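Local coordinates for protein 7,8-dihydro-6-hydroxymethylpterin pyrophosphokinase-dihydropteroate synthase (Plasmodium falciparum, PDB 6JWY) that probably makes 7,8-dihydropteroate in folate synthesis, first pyrophosphorylating 6-hydroxymethyl-7,8-dihydropterin with ATP and then joining the product to 4-aminobenzoate, at residues N25-A30 / Y162-T167; Y53-V58 / I329-N334. The protein carries 1 engineered substitution. One frame throughout, in Å; residues are numbered along the deposited sequence.

Contact 1 (N25-A30 / Y162-T167). With PH2 (2-amino-6-hydroxymethyl-7,8-dihydro-3H-pteridin-4-one), chain D.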
loop_
_atom_site.group_PDB
_atom_site.type_symbol
_atom_site.label_atom_id
_atom_site.label_comp_id
_atom_site.label_asym_id
_atom_site.label_seq_id
_atom_site.Cartn_x
_atom_site.Cartn_y
_atom_site.Cartn_z
ATOM N N ASN A 25 34.495 -4.657 -0.620
ATOM C CA ASN A 25 33.744 -5.387 -1.641
ATOM C C ASN A 25 33.193 -6.697 -1.090
ATOM O O ASN A 25 32.464 -7.387 -1.793
ATOM C CB ASN A 25 34.569 -5.691 -2.890
ATOM C CG ASN A 25 35.068 -4.431 -3.554
ATOM O OD1 ASN A 25 36.234 -4.080 -3.395
ATOM N ND2 ASN A 25 34.197 -3.725 -4.265
ATOM N N ASP A 26 33.545 -7.015 0.157
ATOM C CA ASP A 26 33.200 -8.273 0.790
ATOM C C ASP A 26 31.811 -8.174 1.436
ATOM O O ASP A 26 31.681 -7.796 2.599
ATOM C CB ASP A 26 34.320 -8.640 1.764
ATOM C CG ASP A 26 34.395 -10.112 2.130
ATOM O OD1 ASP A 26 33.321 -10.770 2.178
ATOM O OD2 ASP A 26 35.533 -10.587 2.384
ATOM N N ARG A 27 30.771 -8.542 0.678
ATOM C CA ARG A 27 29.384 -8.460 1.116
ATOM C C ARG A 27 29.153 -9.274 2.386
ATOM O O ARG A 27 28.493 -8.803 3.308
ATOM C CB ARG A 27 28.444 -8.930 0.002
ATOM C CG ARG A 27 26.972 -8.960 0.377
ATOM C CD ARG A 27 26.104 -9.456 -0.759
ATOM N NE ARG A 27 24.686 -9.595 -0.445
ATOM C CZ ARG A 27 23.992 -8.853 0.422
ATOM N NH1 ARG A 27 24.573 -7.862 1.079
ATOM N NH2 ARG A 27 22.705 -9.095 0.613
ATOM N N ARG A 28 29.689 -10.497 2.428
ATOM C CA ARG A 28 29.385 -11.405 3.525
ATOM C C ARG A 28 30.091 -10.950 4.802
ATOM O O ARG A 28 29.691 -11.347 5.897
ATOM C CB ARG A 28 29.751 -12.858 3.190
ATOM C CG ARG A 28 28.632 -13.690 2.572
ATOM C CD ARG A 28 29.198 -14.870 1.788
ATOM N NE ARG A 28 28.272 -15.941 1.421
ATOM C CZ ARG A 28 28.269 -17.170 1.942
ATOM N NH1 ARG A 28 29.146 -17.510 2.874
ATOM N NH2 ARG A 28 27.382 -18.061 1.524
ATOM N N ASN A 29 31.132 -10.118 4.665
ATOM C CA ASN A 29 31.931 -9.756 5.827
ATOM C C ASN A 29 32.012 -8.240 6.025
ATOM O O ASN A 29 32.721 -7.782 6.919
ATOM C CB ASN A 29 33.306 -10.432 5.803
ATOM C CG ASN A 29 33.292 -11.902 6.194
ATOM O OD1 ASN A 29 34.101 -12.676 5.691
ATOM N ND2 ASN A 29 32.406 -12.300 7.100
ATOM N N ALA A 30 31.240 -7.483 5.234
ATOM C CA ALA A 30 31.231 -6.024 5.227
ATOM C C ALA A 30 31.142 -5.422 6.636
ATOM O O ALA A 30 31.919 -4.531 6.975
ATOM C CB ALA A 30 30.124 -5.526 4.324
ATOM N N TYR A 162 29.619 -5.332 -5.897
ATOM C CA TYR A 162 29.184 -4.099 -5.247
ATOM C C TYR A 162 30.177 -3.625 -4.188
ATOM O O TYR A 162 30.882 -4.431 -3.581
ATOM C CB TYR A 162 27.889 -4.332 -4.472
ATOM C CG TYR A 162 26.622 -4.282 -5.284
ATOM C CD1 TYR A 162 26.107 -3.073 -5.730
ATOM C CD2 TYR A 162 25.914 -5.442 -5.564
ATOM C CE1 TYR A 162 24.929 -3.024 -6.458
ATOM C CE2 TYR A 162 24.739 -5.411 -6.295
ATOM C CZ TYR A 162 24.248 -4.198 -6.747
ATOM O OH TYR A 162 23.084 -4.176 -7.464
ATOM N N PHE A 163 30.182 -2.307 -3.940
ATOM C CA PHE A 163 30.900 -1.758 -2.793
ATOM C C PHE A 163 29.987 -1.691 -1.566
ATOM O O PHE A 163 28.769 -1.524 -1.700
ATOM C CB PHE A 163 31.497 -0.383 -3.118
ATOM C CG PHE A 163 32.682 -0.450 -4.042
ATOM C CD1 PHE A 163 33.955 -0.694 -3.548
ATOM C CD2 PHE A 163 32.521 -0.323 -5.416
ATOM C CE1 PHE A 163 35.045 -0.788 -4.406
ATOM C CE2 PHE A 163 33.608 -0.409 -6.273
ATOM C CZ PHE A 163 34.868 -0.640 -5.763
ATOM N N TYR A 164 30.612 -1.791 -0.383
ATOM C CA TYR A 164 29.957 -1.485 0.879
ATOM C C TYR A 164 30.635 -0.283 1.519
ATOM O O TYR A 164 31.768 -0.397 1.985
ATOM C CB TYR A 164 29.863 -2.741 1.748
ATOM C CG TYR A 164 29.068 -3.765 0.997
ATOM C CD1 TYR A 164 29.678 -4.530 0.009
ATOM C CD2 TYR A 164 27.691 -3.836 1.140
ATOM C CE1 TYR A 164 28.945 -5.414 -0.766
ATOM C CE2 TYR A 164 26.951 -4.729 0.385
ATOM C CZ TYR A 164 27.579 -5.507 -0.576
ATOM O OH TYR A 164 26.844 -6.361 -1.335
ATOM N N ASN A 165 29.919 0.852 1.547
ATOM C CA ASN A 165 30.504 2.119 1.958
ATOM C C ASN A 165 29.973 2.620 3.300
ATOM O O ASN A 165 28.854 2.318 3.720
ATOM C CB ASN A 165 30.266 3.207 0.918
ATOM C CG ASN A 165 31.070 2.965 -0.342
ATOM O OD1 ASN A 165 30.499 2.671 -1.397
ATOM N ND2 ASN A 165 32.390 3.062 -0.239
ATOM N N LEU A 166 30.783 3.493 3.907
ATOM C CA LEU A 166 30.500 4.107 5.191
ATOM C C LEU A 166 31.386 5.340 5.345
ATOM O O LEU A 166 32.567 5.263 5.021
ATOM C CB LEU A 166 30.874 3.059 6.245
ATOM C CG LEU A 166 30.764 3.534 7.686
ATOM C CD1 LEU A 166 29.409 4.179 7.894
ATOM C CD2 LEU A 166 30.938 2.367 8.636
ATOM N N THR A 167 30.829 6.462 5.817
ATOM C CA THR A 167 31.694 7.573 6.210
ATOM C C THR A 167 31.649 7.800 7.723
ATOM O O THR A 167 30.716 7.372 8.402
ATOM C CB THR A 167 31.360 8.898 5.510
ATOM O OG1 THR A 167 29.998 9.241 5.753
ATOM C CG2 THR A 167 31.670 8.908 4.031
HETATM N N1 PH2 D . 35.997 2.703 -4.713
HETATM C C2 PH2 D . 36.735 2.732 -5.832
HETATM C C3 PH2 D . 36.176 2.810 -7.218
HETATM N N4 PH2 D . 34.722 2.811 -7.265
HETATM N N5 PH2 D . 32.608 2.814 -6.222
HETATM C C6 PH2 D . 31.859 2.783 -5.122
HETATM N N6 PH2 D . 30.523 2.799 -5.205
HETATM N N7 PH2 D . 32.419 2.728 -3.870
HETATM C C8 PH2 D . 33.781 2.701 -3.688
HETATM O O8 PH2 D . 34.222 2.644 -2.529
HETATM C C9 PH2 D . 34.591 2.729 -4.843
HETATM C C10 PH2 D . 33.966 2.786 -6.114
HETATM C C11 PH2 D . 38.237 2.683 -5.704
HETATM O O4 PH2 D . 38.678 2.118 -4.483
#

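Contact 2 (Y53-V58 / I329-N334). With PH2 (2-amino-6-hydroxymethyl-7,8-dihydro-3H-pteridin-4-one), chain D.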
loop_
_atom_site.group_PDB
_atom_site.type_symbol
_atom_site.label_atom_id
_atom_site.label_comp_id
_atom_site.label_asym_id
_atom_site.label_seq_id
_atom_site.Cartn_x
_atom_site.Cartn_y
_atom_site.Cartn_z
ATOM N N TYR A 53 24.901 6.005 7.372
ATOM C CA TYR A 53 24.471 4.628 7.171
ATOM C C TYR A 53 25.544 3.844 6.409
ATOM O O TYR A 53 26.491 4.403 5.845
ATOM C CB TYR A 53 23.101 4.566 6.500
ATOM C CG TYR A 53 21.995 5.018 7.408
ATOM C CD1 TYR A 53 21.408 4.139 8.306
ATOM C CD2 TYR A 53 21.576 6.341 7.426
ATOM C CE1 TYR A 53 20.381 4.546 9.144
ATOM C CE2 TYR A 53 20.555 6.763 8.259
ATOM C CZ TYR A 53 19.970 5.870 9.137
ATOM O OH TYR A 53 19.009 6.317 10.002
ATOM N N LEU A 54 25.388 2.524 6.457
ATOM C CA LEU A 54 26.077 1.597 5.592
ATOM C C LEU A 54 25.323 1.547 4.259
ATOM O O LEU A 54 24.084 1.537 4.232
ATOM C CB LEU A 54 26.015 0.271 6.342
ATOM C CG LEU A 54 27.009 -0.813 5.947
ATOM C CD1 LEU A 54 28.347 -0.212 5.556
ATOM C CD2 LEU A 54 27.167 -1.787 7.107
ATOM N N TYR A 55 26.067 1.580 3.144
ATOM C CA TYR A 55 25.412 1.455 1.843
ATOM C C TYR A 55 26.036 0.368 0.964
ATOM O O TYR A 55 27.259 0.159 0.945
ATOM C CB TYR A 55 25.342 2.776 1.076
ATOM C CG TYR A 55 24.532 3.852 1.748
ATOM C CD1 TYR A 55 25.096 4.661 2.720
ATOM C CD2 TYR A 55 23.211 4.096 1.381
ATOM C CE1 TYR A 55 24.349 5.655 3.340
ATOM C CE2 TYR A 55 22.458 5.100 1.975
ATOM C CZ TYR A 55 23.024 5.883 2.975
ATOM O OH TYR A 55 22.298 6.878 3.600
ATOM N N GLU A 56 25.142 -0.305 0.224
ATOM C CA GLU A 56 25.532 -1.118 -0.913
ATOM C C GLU A 56 25.499 -0.243 -2.164
ATOM O O GLU A 56 24.437 0.259 -2.551
ATOM C CB GLU A 56 24.563 -2.278 -1.098
ATOM C CG GLU A 56 25.043 -3.251 -2.160
ATOM C CD GLU A 56 24.183 -4.491 -2.196
ATOM O OE1 GLU A 56 23.077 -4.389 -2.740
ATOM O OE2 GLU A 56 24.600 -5.523 -1.648
ATOM N N THR A 57 26.671 -0.036 -2.776
ATOM C CA THR A 57 26.713 0.915 -3.878
ATOM C C THR A 57 27.242 0.286 -5.164
ATOM O O THR A 57 28.095 -0.604 -5.138
ATOM C CB THR A 57 27.498 2.170 -3.497
ATOM O OG1 THR A 57 28.799 1.705 -3.123
ATOM C CG2 THR A 57 26.843 2.926 -2.363
ATOM N N VAL A 58 26.690 0.766 -6.283
ATOM C CA VAL A 58 27.127 0.420 -7.627
ATOM C C VAL A 58 28.527 0.989 -7.820
ATOM O O VAL A 58 28.768 2.155 -7.517
ATOM C CB VAL A 58 26.142 0.947 -8.692
ATOM C CG1 VAL A 58 26.778 1.142 -10.063
ATOM C CG2 VAL A 58 24.923 0.049 -8.805
ATOM N N ILE A 329 29.817 8.447 -2.241
ATOM C CA ILE A 329 30.450 9.335 -1.278
ATOM C C ILE A 329 29.469 10.424 -0.869
ATOM O O ILE A 329 29.361 10.717 0.313
ATOM C CB ILE A 329 31.784 9.894 -1.809
ATOM C CG1 ILE A 329 32.875 8.816 -1.792
ATOM C CG2 ILE A 329 32.193 11.148 -1.045
ATOM C CD1 ILE A 329 34.169 9.235 -2.449
ATOM N N LEU A 330 28.741 11.019 -1.822
ATOM C CA LEU A 330 27.817 12.087 -1.450
ATOM C C LEU A 330 26.665 11.493 -0.628
ATOM O O LEU A 330 26.139 12.129 0.298
ATOM C CB LEU A 330 27.307 12.817 -2.700
ATOM C CG LEU A 330 28.285 13.794 -3.374
ATOM C CD1 LEU A 330 27.884 14.071 -4.816
ATOM C CD2 LEU A 330 28.440 15.110 -2.623
ATOM N N LEU A 331 26.292 10.248 -0.968
ATOM C CA LEU A 331 25.221 9.524 -0.302
ATOM C C LEU A 331 25.531 9.483 1.192
ATOM O O LEU A 331 24.709 9.884 2.013
ATOM C CB LEU A 331 25.150 8.106 -0.889
ATOM C CG LEU A 331 24.037 7.193 -0.368
ATOM C CD1 LEU A 331 22.670 7.843 -0.524
ATOM C CD2 LEU A 331 24.076 5.885 -1.122
ATOM N N CYS A 332 26.750 9.034 1.504
ATOM C CA CYS A 332 27.224 8.906 2.868
ATOM C C CYS A 332 27.301 10.273 3.551
ATOM O O CYS A 332 26.848 10.404 4.699
ATOM C CB CYS A 332 28.555 8.174 2.890
ATOM S SG CYS A 332 28.354 6.392 2.611
ATOM N N LEU A 333 27.839 11.292 2.853
ATOM C CA LEU A 333 28.035 12.581 3.499
ATOM C C LEU A 333 26.688 13.194 3.858
ATOM O O LEU A 333 26.549 13.851 4.886
ATOM C CB LEU A 333 28.831 13.543 2.617
ATOM C CG LEU A 333 30.289 13.182 2.343
ATOM C CD1 LEU A 333 30.881 14.210 1.393
ATOM C CD2 LEU A 333 31.112 13.121 3.634
ATOM N N ASN A 334 25.695 12.962 3.005
ATOM C CA ASN A 334 24.396 13.598 3.160
ATOM C C ASN A 334 23.794 13.230 4.518
ATOM O O ASN A 334 23.018 14.012 5.091
ATOM C CB ASN A 334 23.465 13.179 2.022
ATOM C CG ASN A 334 22.142 13.912 2.073
ATOM O OD1 ASN A 334 22.111 15.142 2.216
ATOM N ND2 ASN A 334 21.051 13.161 1.975
HETATM N N1 PH2 D . 35.997 2.703 -4.713
HETATM C C2 PH2 D . 36.735 2.732 -5.832
HETATM C C3 PH2 D . 36.176 2.810 -7.218
HETATM N N4 PH2 D . 34.722 2.811 -7.265
HETATM N N5 PH2 D . 32.608 2.814 -6.222
HETATM C C6 PH2 D . 31.859 2.783 -5.122
HETATM N N6 PH2 D . 30.523 2.799 -5.205
HETATM N N7 PH2 D . 32.419 2.728 -3.870
HETATM C C8 PH2 D . 33.781 2.701 -3.688
HETATM O O8 PH2 D . 34.222 2.644 -2.529
HETATM C C9 PH2 D . 34.591 2.729 -4.843
HETATM C C10 PH2 D . 33.966 2.786 -6.114
HETATM C C11 PH2 D . 38.237 2.683 -5.704
HETATM O O4 PH2 D . 38.678 2.118 -4.483
HETATM O O HOH W 1 22.102 10.168 2.484
#

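Contact 1 (N25-A30 / Y162-T167)
The pterin pocket of the HPPK domain is bounded here by the loop N25-A30, which leads from strand 16-24 into helix 30-44, and by the start of strand 163-172. N25 and F163 lie side by side, their CA atoms 4.8 Å apart, and the amide plane is tilted 57° from the ring. N25 ND2 sits 3.0 Å above the F163 ring plane, offset toward the rim, and makes a weak hydrogen bond to Y162 O. On the opposite face of F163 lies the pterin, with PH2 C9 3.4 Å above the ring plane, over its centre. The ring is thus sandwiched between amide and ligand.

The next residue, Y164, points its CB toward the loop. A30 CB meets Y164 CB at 3.8 Å, while the R27 chain, extended from CG to NE with CG anti to the backbone N (chi1 177°), carries its methylenes past the phenol end. Y164 OH itself is hydrogen-bonded to E56 on the adjacent strand. Both polar atoms of the N165 amide bond the pterin: N165 OD1 accepts from PH2 N7 at 3.1 Å, and N165 ND2 donates to PH2 O8 at 3.0 Å, nearly straight at 175°.

Contact 2 (Y53-V58 / I329-N334)
Strand 54-57 and helix 329-334 run nearly antiparallel, 161° between their N-to-C directions, with axes 9.4 Å apart at closest approach. This is a helix lying on one face of the antiparallel sheet of the HPPK domain, and the closest CA pair is Y53 with C332 at 6.7 Å. No hydrogen bond passes directly between the segments; side chains fill the gap.

Y55 and T57, two apart on the strand, both point toward the helix. The Y55 ring receives L331 over one face: L331 CG stands 3.6 Å from the ring centroid and 14° off its normal, a CH-pi contact. With CG turned beside its carbonyl carbon, L331 reaches from the helix onto the ring. C332 adds an oblique sulfur-aromatic contact, its SG 4.8 Å from the Y55 centroid and 63° off the normal, so the sulfur is well away from the ring axis. The phenol end of Y55 is held by D335, just beyond the helix segment, and by R374 on strand 373-376. A water joins the same region, giving a hydrogen bond to L331 O, accepting one from N334 ND2, and reaching Y55 OH only weakly.

At the other end of the strand, T57 CG2 comes within 4.2 Å of L331 CD2, while T57 OG1 is hydrogen-bonded to N165 OD1 on strand 163-172. The pterin amino group is gripped twice here: PH2 N6 donates to T57 OG1 at 2.9 Å and to V58 O at 3.0 Å.

Contacts 1 and 2 use neighbouring strands of one antiparallel sheet, 163-172 and 46-57, and their centres are about 11 Å apart. Contact 1 is partly buried: a loop carrying the exposed R27 meets the strand through an amide over a ring and aliphatic packing on a phenol. Contact 2 is buried, and its direct strand-to-helix contacts are mainly apolar packing of tyrosine and threonine against leucine and cysteine. Two polar side-chain pairs bridge the neighbouring strands and so tie the contacts together. Both contacts reach the shared pterin: contact 1 lays the F163 ring against its face and gives the N165 amide bonds, while contact 2 provides two acceptors for the amino group.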